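Local coordinates for protein short chain dehydrogenase (A0QTM2 homolog) (PDB 3SC4) that probably catalyses NAD(P)-dependent oxidation or reduction of a so far unidentified substrate, as a Rossmann-fold member of the short-chain dehydrogenase family, at residues Ala169-Thr174 against Asp271-Ser276; Ser151-Leu156 against Gly240-Cys245; Pro221-Asp226 against Ser258-Val263; Ala103-Ser108 against Leu114-Leu119. All coordinates share one frame; numbering follows the deposited sequence.

Interaction 1: Ala169-Thr174 against Asp271-Ser276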
loop_
_atom_site.group_PDB
_atom_site.type_symbol
_atom_site.label_atom_id
_atom_site.label_comp_id
_atom_site.label_asym_id
_atom_site.label_seq_id
_atom_site.Cartn_x
_atom_site.Cartn_y
_atom_site.Cartn_z
ATOM N N ALA B 169 -2.538 -3.794 -3.313
ATOM C CA ALA B 169 -1.307 -4.279 -3.885
ATOM C C ALA B 169 -0.901 -3.381 -5.046
ATOM O O ALA B 169 0.247 -2.922 -5.103
ATOM C CB ALA B 169 -1.445 -5.747 -4.325
ATOM N N LYS B 170 -1.826 -3.089 -5.954
ATOM C CA LYS B 170 -1.451 -2.297 -7.123
ATOM C C LYS B 170 -1.132 -0.867 -6.728
ATOM O O LYS B 170 -0.161 -0.324 -7.212
ATOM C CB LYS B 170 -2.514 -2.313 -8.239
ATOM C CG LYS B 170 -2.779 -3.680 -8.905
ATOM C CD LYS B 170 -1.528 -4.446 -9.351
ATOM C CE LYS B 170 -0.751 -3.748 -10.469
ATOM N NZ LYS B 170 0.290 -4.694 -11.074
ATOM N N TYR B 171 -1.940 -0.241 -5.884
ATOM C CA TYR B 171 -1.625 1.104 -5.429
ATOM C C TYR B 171 -0.310 1.139 -4.628
ATOM O O TYR B 171 0.462 2.104 -4.703
ATOM C CB TYR B 171 -2.766 1.661 -4.566
ATOM C CG TYR B 171 -3.982 2.216 -5.325
ATOM C CD1 TYR B 171 -4.238 1.890 -6.644
ATOM C CD2 TYR B 171 -4.891 3.022 -4.681
ATOM C CE1 TYR B 171 -5.378 2.392 -7.304
ATOM C CE2 TYR B 171 -5.997 3.514 -5.317
ATOM C CZ TYR B 171 -6.247 3.197 -6.629
ATOM O OH TYR B 171 -7.369 3.715 -7.246
ATOM N N GLY B 172 -0.065 0.086 -3.848
ATOM C CA GLY B 172 1.183 -0.054 -3.100
ATOM C C GLY B 172 2.409 -0.025 -3.992
ATOM O O GLY B 172 3.390 0.635 -3.666
ATOM N N MET B 173 2.334 -0.717 -5.143
ATOM C CA MET B 173 3.395 -0.680 -6.181
ATOM C C MET B 173 3.593 0.731 -6.675
ATOM O O MET B 173 4.710 1.202 -6.776
ATOM C CB MET B 173 3.044 -1.532 -7.410
ATOM C CG MET B 173 3.404 -2.932 -7.352
ATOM S SD MET B 173 2.959 -3.814 -8.866
ATOM C CE MET B 173 4.391 -3.699 -9.932
ATOM N N THR B 174 2.509 1.392 -7.031
ATOM C CA THR B 174 2.598 2.773 -7.514
ATOM C C THR B 174 3.198 3.682 -6.438
ATOM O O THR B 174 4.133 4.436 -6.687
ATOM C CB THR B 174 1.211 3.244 -7.992
ATOM O OG1 THR B 174 0.847 2.510 -9.197
ATOM C CG2 THR B 174 1.180 4.775 -8.240
ATOM N N ASP B 271 -9.560 -0.757 -18.898
ATOM C CA ASP B 271 -8.798 -1.397 -17.820
ATOM C C ASP B 271 -9.400 -0.923 -16.493
ATOM O O ASP B 271 -10.145 0.054 -16.445
ATOM C CB ASP B 271 -7.324 -0.986 -17.950
ATOM C CG ASP B 271 -6.357 -1.860 -17.151
ATOM O OD1 ASP B 271 -6.756 -2.865 -16.550
ATOM O OD2 ASP B 271 -5.149 -1.539 -17.153
ATOM N N LEU B 272 -9.096 -1.619 -15.411
ATOM C CA LEU B 272 -9.353 -1.094 -14.077
ATOM C C LEU B 272 -8.625 0.251 -13.912
ATOM O O LEU B 272 -7.537 0.438 -14.457
ATOM C CB LEU B 272 -8.841 -2.057 -13.016
ATOM C CG LEU B 272 -9.470 -3.455 -12.932
ATOM C CD1 LEU B 272 -8.917 -4.228 -11.720
ATOM C CD2 LEU B 272 -10.990 -3.384 -12.884
ATOM N N TRP B 273 -9.243 1.170 -13.174
ATOM C CA TRP B 273 -8.657 2.473 -12.836
ATOM C C TRP B 273 -8.563 3.428 -14.020
ATOM O O TRP B 273 -7.826 4.386 -13.977
ATOM C CB TRP B 273 -7.294 2.327 -12.082
ATOM C CG TRP B 273 -7.477 1.572 -10.814
ATOM C CD1 TRP B 273 -8.246 1.956 -9.766
ATOM C CD2 TRP B 273 -6.947 0.280 -10.472
ATOM N NE1 TRP B 273 -8.233 1.003 -8.788
ATOM C CE2 TRP B 273 -7.428 -0.034 -9.176
ATOM C CE3 TRP B 273 -6.088 -0.627 -11.107
ATOM C CZ2 TRP B 273 -7.107 -1.234 -8.514
ATOM C CZ3 TRP B 273 -5.775 -1.834 -10.441
ATOM C CH2 TRP B 273 -6.291 -2.109 -9.149
ATOM N N VAL B 274 -9.356 3.178 -15.055
ATOM C CA VAL B 274 -9.349 3.992 -16.254
ATOM C C VAL B 274 -10.773 4.303 -16.684
ATOM O O VAL B 274 -11.652 3.424 -16.673
ATOM C CB VAL B 274 -8.574 3.284 -17.371
ATOM C CG1 VAL B 274 -8.810 3.974 -18.728
ATOM C CG2 VAL B 274 -7.087 3.255 -17.007
ATOM N N ASP B 275 -11.004 5.559 -17.055
ATOM C CA ASP B 275 -12.355 6.003 -17.476
ATOM C C ASP B 275 -12.659 5.696 -18.924
ATOM O O ASP B 275 -13.798 5.451 -19.259
ATOM C CB ASP B 275 -12.540 7.527 -17.266
ATOM C CG ASP B 275 -12.778 7.913 -15.786
ATOM O OD1 ASP B 275 -13.557 7.182 -15.103
ATOM O OD2 ASP B 275 -12.196 8.947 -15.335
ATOM N N SER B 276 -11.648 5.750 -19.787
ATOM C CA SER B 276 -11.864 5.669 -21.237
ATOM C C SER B 276 -10.820 4.834 -21.924
ATOM O O SER B 276 -9.667 4.878 -21.566
ATOM C CB SER B 276 -11.812 7.073 -21.876
ATOM O OG SER B 276 -12.716 7.961 -21.242
#

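Interaction 2: Ser151-Leu156 against Gly240-Cys245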
loop_
_atom_site.group_PDB
_atom_site.type_symbol
_atom_site.label_atom_id
_atom_site.label_comp_id
_atom_site.label_asym_id
_atom_site.label_seq_id
_atom_site.Cartn_x
_atom_site.Cartn_y
_atom_site.Cartn_z
ATOM N N SER B 151 1.917 -0.409 -12.935
ATOM C CA SER B 151 0.883 -0.202 -11.920
ATOM C C SER B 151 0.140 1.075 -12.245
ATOM O O SER B 151 0.606 1.851 -13.065
ATOM C CB SER B 151 1.526 -0.135 -10.545
ATOM O OG SER B 151 2.355 1.003 -10.475
ATOM N N PRO B 152 -1.025 1.298 -11.612
ATOM C CA PRO B 152 -1.933 2.326 -12.080
ATOM C C PRO B 152 -1.792 3.621 -11.324
ATOM O O PRO B 152 -1.206 3.629 -10.241
ATOM C CB PRO B 152 -3.291 1.730 -11.739
ATOM C CG PRO B 152 -3.054 1.016 -10.437
ATOM C CD PRO B 152 -1.599 0.568 -10.461
ATOM N N PRO B 153 -2.347 4.705 -11.864
ATOM C CA PRO B 153 -2.498 5.944 -11.087
ATOM C C PRO B 153 -3.369 5.703 -9.881
ATOM O O PRO B 153 -4.257 4.831 -9.931
ATOM C CB PRO B 153 -3.260 6.896 -12.027
ATOM C CG PRO B 153 -3.212 6.277 -13.352
ATOM C CD PRO B 153 -3.044 4.783 -13.150
ATOM N N ILE B 154 -3.098 6.475 -8.831
ATOM C CA ILE B 154 -3.807 6.410 -7.583
ATOM C C ILE B 154 -5.058 7.232 -7.784
ATOM O O ILE B 154 -5.004 8.459 -7.894
ATOM C CB ILE B 154 -3.027 6.996 -6.415
ATOM C CG1 ILE B 154 -1.611 6.391 -6.315
ATOM C CG2 ILE B 154 -3.810 6.843 -5.140
ATOM C CD1 ILE B 154 -1.534 4.934 -6.051
ATOM N N ARG B 155 -6.186 6.527 -7.825
ATOM C CA ARG B 155 -7.516 7.116 -7.951
ATOM C C ARG B 155 -8.259 6.885 -6.624
ATOM O O ARG B 155 -8.398 5.749 -6.175
ATOM C CB ARG B 155 -8.257 6.400 -9.077
ATOM C CG ARG B 155 -7.614 6.557 -10.471
ATOM C CD ARG B 155 -8.222 7.768 -11.124
ATOM N NE ARG B 155 -8.742 7.410 -12.418
ATOM C CZ ARG B 155 -9.759 7.995 -13.031
ATOM N NH1 ARG B 155 -10.441 8.987 -12.488
ATOM N NH2 ARG B 155 -10.085 7.553 -14.231
ATOM N N LEU B 156 -8.740 7.967 -6.021
ATOM C CA LEU B 156 -9.244 7.946 -4.648
ATOM C C LEU B 156 -10.752 8.085 -4.524
ATOM O O LEU B 156 -11.291 8.013 -3.404
ATOM C CB LEU B 156 -8.595 9.080 -3.849
ATOM C CG LEU B 156 -7.079 8.988 -3.677
ATOM C CD1 LEU B 156 -6.563 10.258 -2.955
ATOM C CD2 LEU B 156 -6.714 7.707 -2.929
ATOM N N GLY B 240 8.516 10.540 -11.415
ATOM C CA GLY B 240 7.360 10.735 -10.551
ATOM C C GLY B 240 6.012 10.772 -11.242
ATOM O O GLY B 240 5.064 11.325 -10.690
ATOM N N ASN B 241 5.923 10.209 -12.447
ATOM C CA ASN B 241 4.695 10.262 -13.250
ATOM C C ASN B 241 3.938 8.956 -13.198
ATOM O O ASN B 241 4.546 7.872 -13.281
ATOM C CB ASN B 241 5.018 10.520 -14.703
ATOM C CG ASN B 241 5.718 11.826 -14.919
ATOM O OD1 ASN B 241 6.912 11.864 -15.247
ATOM N ND2 ASN B 241 4.981 12.910 -14.777
ATOM N N THR B 242 2.615 9.047 -13.088
ATOM C CA THR B 242 1.772 7.848 -13.155
ATOM C C THR B 242 1.124 7.875 -14.550
ATOM O O THR B 242 0.113 8.545 -14.758
ATOM C CB THR B 242 0.715 7.771 -11.995
ATOM O OG1 THR B 242 -0.191 8.888 -12.035
ATOM C CG2 THR B 242 1.367 7.732 -10.644
ATOM N N LEU B 243 1.741 7.150 -15.493
ATOM C CA LEU B 243 1.428 7.232 -16.944
ATOM C C LEU B 243 0.473 6.154 -17.486
ATOM O O LEU B 243 0.443 5.012 -17.001
ATOM C CB LEU B 243 2.737 7.124 -17.728
ATOM C CG LEU B 243 3.755 8.211 -17.386
ATOM C CD1 LEU B 243 5.152 7.815 -17.814
ATOM C CD2 LEU B 243 3.323 9.524 -18.056
ATOM N N LEU B 244 -0.278 6.529 -18.520
ATOM C CA LEU B 244 -1.114 5.601 -19.279
ATOM C C LEU B 244 -0.497 5.315 -20.666
ATOM O O LEU B 244 -0.055 6.233 -21.323
ATOM C CB LEU B 244 -2.498 6.220 -19.467
ATOM C CG LEU B 244 -3.342 6.380 -18.205
ATOM C CD1 LEU B 244 -4.659 7.116 -18.502
ATOM C CD2 LEU B 244 -3.600 5.026 -17.597
ATOM N N CYS B 245 -0.500 4.065 -21.132
ATOM C CA CYS B 245 0.210 3.729 -22.366
ATOM C C CYS B 245 -0.221 4.596 -23.567
ATOM O O CYS B 245 0.587 5.289 -24.191
ATOM C CB CYS B 245 0.024 2.252 -22.704
ATOM S SG CYS B 245 0.802 1.134 -21.503
HETATM O O HOH W 1 0.436 4.396 -14.133
HETATM O O HOH W 2 -1.601 9.076 -9.736
#

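Interaction 3: Pro221-Asp226 against Ser258-Val263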
loop_
_atom_site.group_PDB
_atom_site.type_symbol
_atom_site.label_atom_id
_atom_site.label_comp_id
_atom_site.label_asym_id
_atom_site.label_seq_id
_atom_site.Cartn_x
_atom_site.Cartn_y
_atom_site.Cartn_z
ATOM N N PRO B 221 -0.142 -6.646 -26.514
ATOM C CA PRO B 221 0.884 -6.294 -25.526
ATOM C C PRO B 221 1.853 -5.239 -26.012
ATOM O O PRO B 221 2.467 -4.541 -25.208
ATOM C CB PRO B 221 1.616 -7.614 -25.262
ATOM C CG PRO B 221 1.017 -8.619 -26.169
ATOM C CD PRO B 221 -0.224 -8.099 -26.749
ATOM N N GLU B 222 1.975 -5.122 -27.326
ATOM C CA GLU B 222 2.773 -4.067 -27.944
ATOM C C GLU B 222 2.381 -2.673 -27.470
ATOM O O GLU B 222 3.220 -1.819 -27.399
ATOM C CB GLU B 222 2.686 -4.149 -29.475
ATOM C CG GLU B 222 3.602 -5.232 -30.100
ATOM C CD GLU B 222 2.989 -6.658 -30.153
ATOM O OE1 GLU B 222 1.906 -6.923 -29.580
ATOM O OE2 GLU B 222 3.625 -7.525 -30.797
ATOM N N VAL B 223 1.122 -2.435 -27.135
ATOM C CA VAL B 223 0.754 -1.129 -26.626
ATOM C C VAL B 223 1.562 -0.791 -25.376
ATOM O O VAL B 223 1.961 0.348 -25.210
ATOM C CB VAL B 223 -0.769 -0.988 -26.353
ATOM C CG1 VAL B 223 -1.171 -1.632 -25.015
ATOM C CG2 VAL B 223 -1.159 0.458 -26.377
ATOM N N TYR B 224 1.852 -1.791 -24.548
ATOM C CA TYR B 224 2.664 -1.628 -23.340
ATOM C C TYR B 224 4.160 -1.549 -23.672
ATOM O O TYR B 224 4.887 -0.706 -23.132
ATOM C CB TYR B 224 2.433 -2.814 -22.395
ATOM C CG TYR B 224 2.083 -2.496 -20.951
ATOM C CD1 TYR B 224 2.777 -1.541 -20.229
ATOM C CD2 TYR B 224 1.094 -3.235 -20.281
ATOM C CE1 TYR B 224 2.469 -1.269 -18.907
ATOM C CE2 TYR B 224 0.777 -2.970 -18.955
ATOM C CZ TYR B 224 1.470 -1.985 -18.277
ATOM O OH TYR B 224 1.155 -1.724 -16.968
ATOM N N ALA B 225 4.628 -2.447 -24.539
ATOM C CA ALA B 225 6.045 -2.458 -24.974
ATOM C C ALA B 225 6.463 -1.130 -25.622
ATOM O O ALA B 225 7.455 -0.527 -25.231
ATOM C CB ALA B 225 6.314 -3.620 -25.925
ATOM N N ASP B 226 5.699 -0.670 -26.604
ATOM C CA ASP B 226 5.986 0.612 -27.267
ATOM C C ASP B 226 5.908 1.789 -26.292
ATOM O O ASP B 226 6.758 2.673 -26.340
ATOM C CB ASP B 226 5.053 0.856 -28.458
ATOM C CG ASP B 226 5.392 -0.007 -29.669
ATOM O OD1 ASP B 226 6.424 -0.705 -29.651
ATOM O OD2 ASP B 226 4.621 0.027 -30.659
ATOM N N SER B 258 -4.967 2.246 -33.575
ATOM C CA SER B 258 -5.608 1.002 -34.037
ATOM C C SER B 258 -4.613 -0.124 -34.274
ATOM O O SER B 258 -4.986 -1.292 -34.243
ATOM C CB SER B 258 -6.400 1.225 -35.337
ATOM O OG SER B 258 -7.550 2.016 -35.111
ATOM N N VAL B 259 -3.356 0.208 -34.525
ATOM C CA VAL B 259 -2.357 -0.838 -34.738
ATOM C C VAL B 259 -2.152 -1.689 -33.471
ATOM O O VAL B 259 -1.508 -2.749 -33.522
ATOM C CB VAL B 259 -1.005 -0.246 -35.194
ATOM C CG1 VAL B 259 -1.177 0.519 -36.535
ATOM C CG2 VAL B 259 -0.400 0.670 -34.097
ATOM N N TYR B 260 -2.676 -1.213 -32.339
ATOM C CA TYR B 260 -2.636 -1.964 -31.074
ATOM C C TYR B 260 -3.925 -2.745 -30.788
ATOM O O TYR B 260 -3.963 -3.605 -29.907
ATOM C CB TYR B 260 -2.321 -1.012 -29.914
ATOM C CG TYR B 260 -1.007 -0.299 -30.117
ATOM C CD1 TYR B 260 0.197 -0.995 -30.050
ATOM C CD2 TYR B 260 -0.963 1.048 -30.426
ATOM C CE1 TYR B 260 1.407 -0.370 -30.266
ATOM C CE2 TYR B 260 0.267 1.688 -30.637
ATOM C CZ TYR B 260 1.440 0.962 -30.550
ATOM O OH TYR B 260 2.649 1.586 -30.740
ATOM N N ASP B 261 -4.976 -2.449 -31.539
ATOM C CA ASP B 261 -6.263 -3.104 -31.338
ATOM C C ASP B 261 -6.176 -4.564 -31.821
ATOM O O ASP B 261 -5.635 -4.855 -32.896
ATOM C CB ASP B 261 -7.393 -2.328 -32.049
ATOM C CG ASP B 261 -7.553 -0.893 -31.532
ATOM O OD1 ASP B 261 -6.733 -0.457 -30.692
ATOM O OD2 ASP B 261 -8.485 -0.192 -31.990
ATOM N N CYS B 262 -6.665 -5.485 -30.988
ATOM C CA CYS B 262 -6.727 -6.891 -31.365
ATOM C C CYS B 262 -7.657 -7.013 -32.565
ATOM O O CYS B 262 -7.359 -7.759 -33.473
ATOM C CB CYS B 262 -7.253 -7.740 -30.211
ATOM S SG CYS B 262 -6.248 -7.765 -28.712
ATOM N N VAL B 263 -8.769 -6.260 -32.555
ATOM C CA VAL B 263 -9.672 -6.141 -33.704
ATOM C C VAL B 263 -10.090 -4.686 -33.982
ATOM O O VAL B 263 -10.993 -4.163 -33.320
ATOM C CB VAL B 263 -10.949 -6.977 -33.492
ATOM C CG1 VAL B 263 -11.905 -6.831 -34.704
ATOM C CG2 VAL B 263 -10.587 -8.462 -33.242
#

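Interaction 4: Ala103-Ser108 against Leu114-Leu119. With SO4 (sulfate ion), chain M.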
loop_
_atom_site.group_PDB
_atom_site.type_symbol
_atom_site.label_atom_id
_atom_site.label_comp_id
_atom_site.label_asym_id
_atom_site.label_seq_id
_atom_site.Cartn_x
_atom_site.Cartn_y
_atom_site.Cartn_z
ATOM N N ALA B 103 0.317 -10.322 -9.450
ATOM C CA ALA B 103 -0.558 -11.317 -8.894
ATOM C C ALA B 103 -1.938 -10.669 -8.798
ATOM O O ALA B 103 -2.057 -9.496 -8.456
ATOM C CB ALA B 103 -0.068 -11.759 -7.539
ATOM N N ILE B 104 -2.967 -11.439 -9.103
ATOM C CA ILE B 104 -4.304 -10.896 -9.211
ATOM C C ILE B 104 -5.352 -11.825 -8.583
ATOM O O ILE B 104 -5.259 -13.030 -8.686
ATOM C CB ILE B 104 -4.639 -10.610 -10.670
ATOM C CG1 ILE B 104 -5.953 -9.827 -10.760
ATOM C CG2 ILE B 104 -4.670 -11.914 -11.462
ATOM C CD1 ILE B 104 -6.111 -8.944 -12.072
ATOM N N ASN B 105 -6.290 -11.219 -7.865
ATOM C CA ASN B 105 -7.507 -11.841 -7.388
ATOM C C ASN B 105 -8.445 -10.650 -7.168
ATOM O O ASN B 105 -8.023 -9.652 -6.587
ATOM C CB ASN B 105 -7.279 -12.621 -6.104
ATOM C CG ASN B 105 -8.566 -13.195 -5.508
ATOM O OD1 ASN B 105 -9.622 -12.576 -5.556
ATOM N ND2 ASN B 105 -8.457 -14.358 -4.905
ATOM N N LEU B 106 -9.684 -10.748 -7.655
ATOM C CA LEU B 106 -10.561 -9.580 -7.710
ATOM C C LEU B 106 -11.669 -9.693 -6.667
ATOM O O LEU B 106 -12.695 -9.000 -6.750
ATOM C CB LEU B 106 -11.150 -9.396 -9.129
ATOM C CG LEU B 106 -10.112 -9.265 -10.268
ATOM C CD1 LEU B 106 -10.794 -9.028 -11.619
ATOM C CD2 LEU B 106 -9.146 -8.129 -10.003
ATOM N N GLY B 107 -11.474 -10.566 -5.686
ATOM C CA GLY B 107 -12.462 -10.725 -4.624
ATOM C C GLY B 107 -12.334 -9.641 -3.574
ATOM O O GLY B 107 -11.359 -8.876 -3.565
ATOM N N SER B 108 -13.318 -9.599 -2.681
ATOM C CA SER B 108 -13.333 -8.671 -1.576
ATOM C C SER B 108 -12.530 -9.190 -0.386
ATOM O O SER B 108 -12.061 -10.311 -0.391
ATOM C CB SER B 108 -14.770 -8.446 -1.126
ATOM O OG SER B 108 -15.225 -9.495 -0.274
ATOM N N LEU B 114 -5.982 -14.586 3.872
ATOM C CA LEU B 114 -4.705 -13.979 4.165
ATOM C C LEU B 114 -3.579 -14.541 3.274
ATOM O O LEU B 114 -2.721 -13.808 2.813
ATOM C CB LEU B 114 -4.411 -14.179 5.659
ATOM C CG LEU B 114 -3.485 -13.194 6.349
ATOM C CD1 LEU B 114 -3.837 -11.691 6.080
ATOM C CD2 LEU B 114 -3.492 -13.560 7.837
ATOM N N LYS B 115 -3.609 -15.839 2.997
ATOM C CA LYS B 115 -2.568 -16.490 2.189
ATOM C C LYS B 115 -2.557 -15.936 0.759
ATOM O O LYS B 115 -1.511 -15.743 0.153
ATOM C CB LYS B 115 -2.795 -18.007 2.198
ATOM C CG LYS B 115 -1.787 -18.866 1.362
ATOM C CD LYS B 115 -2.166 -20.403 1.379
ATOM C CE LYS B 115 -1.149 -21.306 2.139
ATOM N NZ LYS B 115 -0.073 -21.922 1.238
ATOM N N ARG B 116 -3.733 -15.666 0.223
ATOM C CA ARG B 116 -3.821 -15.070 -1.097
ATOM C C ARG B 116 -3.382 -13.610 -1.060
ATOM O O ARG B 116 -2.682 -13.150 -1.949
ATOM C CB ARG B 116 -5.240 -15.169 -1.612
ATOM C CG ARG B 116 -5.474 -14.492 -2.939
ATOM C CD ARG B 116 -4.655 -15.094 -4.075
ATOM N NE ARG B 116 -4.913 -16.524 -4.269
ATOM C CZ ARG B 116 -4.513 -17.203 -5.335
ATOM N NH1 ARG B 116 -4.806 -18.485 -5.430
ATOM N NH2 ARG B 116 -3.827 -16.607 -6.310
ATOM N N PHE B 117 -3.810 -12.896 -0.024
ATOM C CA PHE B 117 -3.382 -11.519 0.188
ATOM C C PHE B 117 -1.865 -11.425 0.186
ATOM O O PHE B 117 -1.317 -10.567 -0.481
ATOM C CB PHE B 117 -3.934 -10.982 1.518
ATOM C CG PHE B 117 -3.453 -9.615 1.857
ATOM C CD1 PHE B 117 -4.208 -8.509 1.528
ATOM C CD2 PHE B 117 -2.231 -9.434 2.502
ATOM C CE1 PHE B 117 -3.771 -7.240 1.828
ATOM C CE2 PHE B 117 -1.781 -8.172 2.808
ATOM C CZ PHE B 117 -2.549 -7.065 2.466
ATOM N N ASP B 118 -1.207 -12.307 0.946
ATOM C CA ASP B 118 0.255 -12.298 1.066
ATOM C C ASP B 118 0.937 -12.556 -0.257
ATOM O O ASP B 118 2.002 -12.028 -0.546
ATOM C CB ASP B 118 0.744 -13.337 2.062
ATOM C CG ASP B 118 0.373 -13.005 3.460
ATOM O OD1 ASP B 118 0.015 -11.845 3.726
ATOM O OD2 ASP B 118 0.424 -13.912 4.303
ATOM N N LEU B 119 0.328 -13.343 -1.097
ATOM C CA LEU B 119 0.950 -13.581 -2.358
ATOM C C LEU B 119 0.904 -12.289 -3.187
ATOM O O LEU B 119 1.900 -11.909 -3.840
ATOM C CB LEU B 119 0.289 -14.791 -2.989
ATOM C CG LEU B 119 0.715 -15.161 -4.378
ATOM C CD1 LEU B 119 0.389 -16.642 -4.632
ATOM C CD2 LEU B 119 -0.042 -14.226 -5.278
HETATM S S SO4 M . -7.771 -18.388 -2.997
HETATM O O1 SO4 M . -6.921 -17.233 -2.840
HETATM O O2 SO4 M . -8.913 -18.284 -2.070
HETATM O O3 SO4 M . -6.961 -19.567 -2.700
HETATM O O4 SO4 M . -8.218 -18.411 -4.410
#

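Interaction 1: Ala169-Thr174 against Asp271-Ser276
Trp273 lays its indole against Lys170 and Tyr171, two consecutive residues of helix 164-183 in this Rossmann-fold subunit; Lys170 matches the lysine of the Tyr-x-x-x-Lys pattern of short-chain dehydrogenases. The tryptophan comes from a type II turn, Asp271 to Val274, and takes its third position with a positive phi of 71°. Its CG is anti to its own carbonyl carbon (chi1 -60°), and this carries the rings back to the helix. Only the foot of Lys170 touches: CG lies 3.8 Å from Trp273 CZ3, then bends at chi2 and chi3 lead the chain off so that NZ reaches the carbonyl of Leu150. Tyr171 comes in over one face of the indole, its CE1 3.5 Å above the plane of the Trp273 rings and towards their rim. The tyrosine ring and the five-membered ring of the indole are inclined at 50°. The polar ends are engaged beyond the pair: Tyr171 OH bonds to the carbonyl of Arg155, and Trp273 NE1 to that of Trp160. The opposite face of the indole is covered by its neighbour in the turn, with Leu272 CB 3.6 Å above the plane of the Trp273 rings.

Interaction 2: Ser151-Leu156 against Gly240-Cys245
Pro153 rests its CB against Thr242, 3.7 Å from Thr242 OG1, and the backbones come close here, with the CA atoms of Pro153 and Thr242 5.1 Å apart. Thr242 CB adds a contact of 3.8 Å to Pro153 CA. A rotation that sets OG1 between the backbone N and the carbonyl carbon (chi1 61°) turns the hydroxyl to the proline and leaves CG2 beside the backbone N. Further along the strand Leu244 extends CD2 to within 4.4 Å of Pro153 CG, a loose apolar touch at the next atom of the proline ring.

Two waters fill out this shell. One donates to both Ser151 O and Leu243 O, the latter at 2.9 Å, so two carbonyls that could not bond each other share a donor. The second accepts from Ile154 N and lies 2.7 Å from Thr242 OG1.

Further out, strand 242-244 is the last of the parallel Rossmann sheet, held by backbone bonds of Leu243 to Thr193 and Trp195 of strand 190-195. The loop follows strand 146-149 and leads towards helix 164-183. It is pinned to that helix by Thr174, whose OG1 bonds to Ser151 OG and Pro152 O. Ile154 packs on Leu156 of the second subunit.

The proline meets the strand through carbon atoms, so the direct contact is van der Waals in kind, and the polar links between loop and strand run through the two waters; having no N-H, Pro153 could not donate one itself.

Interaction 3: Pro221-Asp226 against Ser258-Val263
The Tyr260 hydroxyl donates a short hydrogen bond to Asp226, OH to OD2 2.5 Å. The acceptor uses its anti lone pair, the one directed away from OD1, and lies at the edge of the phenol near the ring plane. Carboxylate and ring are turned almost perpendicular, their planes 79° apart. Asp226 OD1 has a long, weak ion pair with Arg28 of helix 20-30, which may favour the charged form of the carboxylate.

The apolar contacts are made on the ring faces. Val223 CG2 stands over one of them, 4.2 Å from the centroid of the Tyr260 ring and 25° off its normal, a CH-pi contact. That methyl is the branch anti to the valine's backbone N. Val259 CG2, one residue before the tyrosine, takes the opposite face, 3.6 Å above the plane of the Tyr260 ring.

Helix 222-232 lies in the crossover that joins parallel strands 190-195 and 242-244 of the Rossmann fold, and Tyr260 belongs to the loop after helix 245-252, which packs against it. Leu249 of helix 245-252 packs on Val223, Asp226 and Tyr260 alike.

Main-chain atoms of the helix also border the ring. Val223 N lies 3.4 Å from Tyr260 CD1, and Glu222 O is 3.7 Å from Tyr260 CE1. Glu222 contributes its CB at 4.1 Å from Tyr260 CD1, while its chain bends at chi2 and takes the carboxylate away.

Interaction 4: Ala103-Ser108 against Leu114-Leu119
The extended chain bearing Ala103 and Asn105 runs roughly opposite in direction to helix 114-135, the CA atoms of Ala103 and Leu119 7.1 Å apart and those of Asn105 and Arg116 8.0 Å. It belongs to the loop that leaves strand 96-99 of the Rossmann sheet and leads into this helix. Being extended, it directs the CB atoms of Ala103 and Asn105 to the helix and that of Ile104 away.

At one end Ala103 CB lies 3.3 Å from Leu119 CD2; that is short for two methyl carbons, so the exact spacing is doubtful at this resolution. At the other, Asn105 is fixed by an Asx turn: OD1 accepts from Gly107 N at 2.7 Å, with an N-H...O angle of 158°. With CG anti to the backbone N (chi1 175°), the amide extends far enough for OD1 to serve the turn while ND2 rests 3.6 Å from Arg116 CG. This second touch is a packing contact with the aliphatic part of the arginine.

The helix has its other side on the second subunit, where Phe117 stacks on Tyr129 of that subunit and Asp118 forms a salt bridge with its Arg126. This fits the helix-paired dimer interface familiar in short-chain dehydrogenases.

Arg116, exposed by contrast, bends at chi2 and chi3. A sulfate ion, probably from the crystallisation liquor, lies beside it, but sulfate O1 is modelled uncomfortably close to Arg116 CB and CG, which leaves its exact placement doubtful. As modelled, Arg116 NE donates to sulfate O1 at 2.6 Å, with an N-H...O angle of 145°.

How the interactions relate
Interaction 4 comes first along the chain and closes a short loop of five residues, joining the exit of strand 96-99 to helix 114-135 before the others begin. Interaction 2 opens next at 151-156, then interaction 1 at 169-174 and interaction 3 at 221-226. Interaction 2 closes at 240-245, so it crosses both of them; interaction 3 closes at 258-263, wholly within the span of interaction 1, which ends at 271-276. The C-terminal tail is thereby tied to helices 222-232 and 164-183. Interactions 1 and 2 abut where Trp273 packs on Pro152, 2 and 3 where Cys245 meets Tyr224, and 1 and 4 through Leu272 and Leu106.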